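PDB 1UFO: hydrolase, which probably hydrolyses an as yet unidentified substrate, as a member of the alpha/beta hydrolase fold enzymes. Local coordinates for residues A164-H177 / M191-P203. Numbering follows the deposited sequence.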
loop_
_atom_site.group_PDB
_atom_site.type_symbol
_atom_site.label_atom_id
_atom_site.label_comp_id
_atom_site.label_asym_id
_atom_site.label_seq_id
_atom_site.Cartn_x
_atom_site.Cartn_y
_atom_site.Cartn_z
ATOM N N ALA A 164 -17.263 1.108 12.742
ATOM C CA ALA A 164 -15.854 1.207 13.168
ATOM C C ALA A 164 -15.666 1.448 14.646
ATOM O O ALA A 164 -14.534 1.399 15.118
ATOM C CB ALA A 164 -15.106 2.283 12.369
ATOM N N THR A 165 -16.774 1.729 15.347
ATOM C CA THR A 165 -16.661 1.900 16.827
ATOM C C THR A 165 -16.838 0.553 17.532
ATOM O O THR A 165 -16.782 0.498 18.793
ATOM C CB THR A 165 -17.719 2.879 17.386
ATOM O OG1 THR A 165 -19.025 2.313 17.228
ATOM C CG2 THR A 165 -17.642 4.218 16.639
ATOM N N ARG A 166 -17.032 -0.540 16.760
ATOM C CA ARG A 166 -17.238 -1.915 17.317
ATOM C C ARG A 166 -16.045 -2.825 16.897
ATOM O O ARG A 166 -16.230 -4.002 16.517
ATOM C CB ARG A 166 -18.591 -2.478 16.769
ATOM C CG ARG A 166 -19.783 -1.523 17.039
ATOM C CD ARG A 166 -20.994 -1.916 16.250
ATOM N NE ARG A 166 -21.366 -3.259 16.628
ATOM C CZ ARG A 166 -22.272 -3.981 15.980
ATOM N NH1 ARG A 166 -22.575 -5.222 16.399
ATOM N NH2 ARG A 166 -22.857 -3.484 14.904
ATOM N N GLY A 167 -14.828 -2.297 17.043
ATOM C CA GLY A 167 -13.633 -3.027 16.594
ATOM C C GLY A 167 -13.430 -4.374 17.209
ATOM O O GLY A 167 -12.870 -5.279 16.640
ATOM N N GLU A 168 -13.912 -4.502 18.428
ATOM C CA GLU A 168 -13.749 -5.767 19.092
ATOM C C GLU A 168 -14.537 -6.894 18.381
ATOM O O GLU A 168 -14.213 -8.070 18.559
ATOM C CB GLU A 168 -14.167 -5.586 20.546
ATOM C CG GLU A 168 -15.648 -5.367 20.793
ATOM C CD GLU A 168 -16.174 -3.987 20.440
ATOM O OE1 GLU A 168 -15.400 -2.994 20.299
ATOM O OE2 GLU A 168 -17.429 -3.897 20.340
ATOM N N ALA A 169 -15.519 -6.576 17.540
ATOM C CA ALA A 169 -16.292 -7.619 16.852
ATOM C C ALA A 169 -15.622 -8.013 15.507
ATOM O O ALA A 169 -16.016 -9.002 14.896
ATOM C CB ALA A 169 -17.754 -7.106 16.569
ATOM N N TYR A 170 -14.611 -7.230 15.096
ATOM C CA TYR A 170 -13.915 -7.475 13.786
ATOM C C TYR A 170 -12.998 -8.679 13.772
ATOM O O TYR A 170 -12.567 -9.115 12.689
ATOM C CB TYR A 170 -13.085 -6.247 13.381
ATOM C CG TYR A 170 -13.884 -5.053 12.811
ATOM C CD1 TYR A 170 -13.421 -4.388 11.649
ATOM C CD2 TYR A 170 -15.045 -4.542 13.425
ATOM C CE1 TYR A 170 -14.094 -3.274 11.102
ATOM C CE2 TYR A 170 -15.718 -3.412 12.889
ATOM C CZ TYR A 170 -15.236 -2.796 11.752
ATOM O OH TYR A 170 -15.856 -1.705 11.297
ATOM N N GLY A 171 -12.682 -9.225 14.965
ATOM C CA GLY A 171 -11.859 -10.411 15.018
ATOM C C GLY A 171 -10.483 -10.348 14.358
ATOM O O GLY A 171 -9.949 -11.383 13.918
ATOM N N GLY A 172 -9.969 -9.134 14.263
ATOM C CA GLY A 172 -8.656 -8.932 13.681
ATOM C C GLY A 172 -8.609 -9.309 12.204
ATOM O O GLY A 172 -7.526 -9.540 11.696
ATOM N N VAL A 173 -9.750 -9.328 11.515
ATOM C CA VAL A 173 -9.736 -9.685 10.088
ATOM C C VAL A 173 -8.841 -8.669 9.313
ATOM O O VAL A 173 -9.003 -7.451 9.443
ATOM C CB VAL A 173 -11.146 -9.577 9.500
ATOM C CG1 VAL A 173 -11.100 -9.629 7.957
ATOM C CG2 VAL A 173 -12.013 -10.732 10.112
ATOM N N PRO A 174 -7.910 -9.155 8.480
ATOM C CA PRO A 174 -7.052 -8.241 7.718
ATOM C C PRO A 174 -7.884 -7.217 6.945
ATOM O O PRO A 174 -8.831 -7.561 6.258
ATOM C CB PRO A 174 -6.287 -9.123 6.740
ATOM C CG PRO A 174 -6.147 -10.522 7.603
ATOM C CD PRO A 174 -7.564 -10.592 8.262
ATOM N N LEU A 175 -7.496 -5.966 7.077
ATOM C CA LEU A 175 -8.269 -4.894 6.485
ATOM C C LEU A 175 -7.359 -3.829 5.941
ATOM O O LEU A 175 -6.530 -3.275 6.655
ATOM C CB LEU A 175 -9.208 -4.258 7.562
ATOM C CG LEU A 175 -9.924 -2.928 7.223
ATOM C CD1 LEU A 175 -10.818 -3.219 6.074
ATOM C CD2 LEU A 175 -10.725 -2.463 8.378
ATOM N N LEU A 176 -7.533 -3.542 4.650
ATOM C CA LEU A 176 -6.709 -2.486 4.016
ATOM C C LEU A 176 -7.606 -1.392 3.487
ATOM O O LEU A 176 -8.521 -1.700 2.731
ATOM C CB LEU A 176 -5.880 -3.049 2.811
ATOM C CG LEU A 176 -5.260 -2.011 1.922
ATOM C CD1 LEU A 176 -4.228 -1.241 2.821
ATOM C CD2 LEU A 176 -4.551 -2.706 0.761
ATOM N N HIS A 177 -7.384 -0.151 3.919
ATOM C CA HIS A 177 -8.154 0.984 3.383
ATOM C C HIS A 177 -7.258 1.605 2.298
ATOM O O HIS A 177 -6.068 1.848 2.514
ATOM C CB HIS A 177 -8.472 2.032 4.460
ATOM C CG HIS A 177 -9.857 1.968 4.979
ATOM N ND1 HIS A 177 -10.911 2.623 4.356
ATOM C CD2 HIS A 177 -10.418 1.281 6.026
ATOM C CE1 HIS A 177 -12.042 2.348 5.009
ATOM N NE2 HIS A 177 -11.759 1.527 6.013
HETATM N N MSE A 191 -11.330 8.344 6.701
HETATM C CA MSE A 191 -10.648 7.075 6.638
HETATM C C MSE A 191 -9.664 6.983 7.787
HETATM O O MSE A 191 -9.564 5.994 8.453
HETATM C CB MSE A 191 -9.913 6.949 5.303
HETATM C CG MSE A 191 -9.149 5.578 5.161
HETATM SE SE MSE A 191 -7.384 5.568 5.965
HETATM C CE MSE A 191 -6.717 6.143 4.373
ATOM N N GLU A 192 -8.980 8.091 8.096
ATOM C CA GLU A 192 -8.012 8.019 9.207
ATOM C C GLU A 192 -8.763 7.791 10.588
ATOM O O GLU A 192 -8.269 7.030 11.445
ATOM C CB GLU A 192 -7.213 9.355 9.210
ATOM C CG GLU A 192 -6.197 9.379 8.057
ATOM C CD GLU A 192 -5.520 10.788 7.783
ATOM O OE1 GLU A 192 -6.176 11.886 7.908
ATOM O OE2 GLU A 192 -4.330 10.825 7.396
ATOM N N LYS A 193 -9.925 8.421 10.710
ATOM C CA LYS A 193 -10.756 8.301 11.925
ATOM C C LYS A 193 -11.209 6.846 12.032
ATOM O O LYS A 193 -11.303 6.275 13.132
ATOM C CB LYS A 193 -11.967 9.183 11.805
ATOM C CG LYS A 193 -12.948 9.189 12.957
ATOM C CD LYS A 193 -14.103 9.993 12.449
ATOM C CE LYS A 193 -15.381 9.718 13.127
ATOM N NZ LYS A 193 -15.332 10.386 14.454
ATOM N N THR A 194 -11.466 6.236 10.863
ATOM C CA THR A 194 -11.847 4.808 10.930
ATOM C C THR A 194 -10.716 3.936 11.516
ATOM O O THR A 194 -10.886 3.095 12.421
ATOM C CB THR A 194 -12.173 4.325 9.490
ATOM O OG1 THR A 194 -13.311 5.024 9.036
ATOM C CG2 THR A 194 -12.494 2.825 9.425
ATOM N N LEU A 195 -9.505 4.119 10.979
ATOM C CA LEU A 195 -8.392 3.335 11.419
ATOM C C LEU A 195 -8.021 3.613 12.865
ATOM O O LEU A 195 -7.652 2.739 13.537
ATOM C CB LEU A 195 -7.192 3.560 10.503
ATOM C CG LEU A 195 -6.990 2.478 9.417
ATOM C CD1 LEU A 195 -8.155 2.166 8.590
ATOM C CD2 LEU A 195 -5.919 2.995 8.560
ATOM N N GLU A 196 -8.139 4.848 13.297
ATOM C CA GLU A 196 -7.793 5.173 14.661
ATOM C C GLU A 196 -8.809 4.553 15.623
ATOM O O GLU A 196 -8.429 4.084 16.718
ATOM C CB GLU A 196 -7.741 6.692 14.841
ATOM C CG GLU A 196 -7.321 7.012 16.334
ATOM C CD GLU A 196 -6.045 6.218 16.790
ATOM O OE1 GLU A 196 -5.017 6.291 16.082
ATOM O OE2 GLU A 196 -6.071 5.493 17.837
ATOM N N ALA A 197 -10.084 4.448 15.207
ATOM C CA ALA A 197 -11.079 3.852 16.072
ATOM C C ALA A 197 -10.823 2.371 16.192
ATOM O O ALA A 197 -11.065 1.737 17.244
ATOM C CB ALA A 197 -12.515 4.113 15.567
ATOM N N LEU A 198 -10.334 1.758 15.103
ATOM C CA LEU A 198 -10.126 0.316 15.100
ATOM C C LEU A 198 -8.758 -0.097 15.664
ATOM O O LEU A 198 -8.658 -1.242 16.122
ATOM C CB LEU A 198 -10.170 -0.205 13.645
ATOM C CG LEU A 198 -11.605 -0.163 13.062
ATOM C CD1 LEU A 198 -11.584 -0.519 11.577
ATOM C CD2 LEU A 198 -12.529 -1.147 13.730
ATOM N N ARG A 199 -7.773 0.789 15.560
ATOM C CA ARG A 199 -6.408 0.466 16.014
ATOM C C ARG A 199 -6.246 -0.300 17.317
ATOM O O ARG A 199 -5.495 -1.269 17.349
ATOM C CB ARG A 199 -5.540 1.715 16.104
ATOM C CG ARG A 199 -4.229 1.447 16.810
ATOM C CD ARG A 199 -3.542 2.803 17.103
ATOM N NE ARG A 199 -4.305 3.614 18.059
ATOM C CZ ARG A 199 -4.443 3.353 19.351
ATOM N NH1 ARG A 199 -5.177 4.164 20.098
ATOM N NH2 ARG A 199 -3.835 2.312 19.909
ATOM N N PRO A 200 -6.934 0.089 18.404
ATOM C CA PRO A 200 -6.768 -0.639 19.670
ATOM C C PRO A 200 -7.249 -2.082 19.597
ATOM O O PRO A 200 -6.873 -2.903 20.429
ATOM C CB PRO A 200 -7.599 0.174 20.649
ATOM C CG PRO A 200 -7.781 1.562 19.965
ATOM C CD PRO A 200 -7.857 1.242 18.547
ATOM N N HIS A 201 -8.092 -2.371 18.601
ATOM C CA HIS A 201 -8.637 -3.711 18.405
ATOM C C HIS A 201 -7.888 -4.597 17.387
ATOM O O HIS A 201 -8.321 -5.707 17.080
ATOM C CB HIS A 201 -10.112 -3.564 17.981
ATOM C CG HIS A 201 -10.938 -2.812 18.971
ATOM N ND1 HIS A 201 -11.274 -3.334 20.199
ATOM C CD2 HIS A 201 -11.488 -1.570 18.925
ATOM C CE1 HIS A 201 -11.999 -2.452 20.874
ATOM N NE2 HIS A 201 -12.144 -1.372 20.124
ATOM N N TYR A 202 -6.801 -4.080 16.858
ATOM C CA TYR A 202 -5.930 -4.774 15.914
ATOM C C TYR A 202 -4.481 -4.748 16.511
ATOM O O TYR A 202 -3.509 -4.254 15.896
ATOM C CB TYR A 202 -5.980 -4.080 14.567
ATOM C CG TYR A 202 -7.144 -4.561 13.720
ATOM C CD1 TYR A 202 -8.454 -4.117 13.924
ATOM C CD2 TYR A 202 -6.917 -5.465 12.728
ATOM C CE1 TYR A 202 -9.513 -4.608 13.107
ATOM C CE2 TYR A 202 -7.898 -5.946 11.928
ATOM C CZ TYR A 202 -9.222 -5.491 12.122
ATOM O OH TYR A 202 -10.235 -5.864 11.246
ATOM N N PRO A 203 -4.337 -5.286 17.730
ATOM C CA PRO A 203 -3.037 -5.354 18.433
ATOM C C PRO A 203 -1.994 -6.256 17.756
ATOM O O PRO A 203 -0.802 -6.242 18.159
ATOM C CB PRO A 203 -3.424 -5.906 19.834
ATOM C CG PRO A 203 -4.583 -6.806 19.519
ATOM C CD PRO A 203 -5.395 -5.902 18.557
HETATM O O HOH W 1 -13.621 0.241 17.390
HETATM O O HOH W 2 -10.556 -6.883 15.980
#
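Y202 and V173 meet within a beta-alpha-beta unit of the alpha/beta hydrolase fold (175-180, 188-198, 207-212), where the turn leading into strand 175-180 meets the chain leaving helix 188-198, which packs back nearly antiparallel on that strand (156° between the short segments). With CG of Y202 anti to its carbonyl carbon (chi1 -85°), the ring turns from CB in toward the type I' turn from Y170 to V173. Along that ring, CD2 passes 4.0 Å from G172 CA, which lies over the face as a CH-pi contact; CE1 reaches Y170 CB; CE2 lies 3.1 Å from V173 O, and CZ 3.3 Å from the same oxygen. The tip, OH, donates to V173 O over 2.7 Å, in the carbonyl plane on a lone pair (C=O...O angle 135°), and also touches the edge of the Y170 ring. A phenylalanine here would remove the hydroxyl and would probably leave V173 O without this donor. L198 CD2 sits over the centre of the Y170 ring, 3.7 Å from its centroid, while Y170 OH bonds H120 of helix 114-124. H201 lays its ring face against the G167-E168 peptide, where a side chain at G167 would clash. One water donates to G167 O and H201 O and accepts from G172 N, 2.9 Å away.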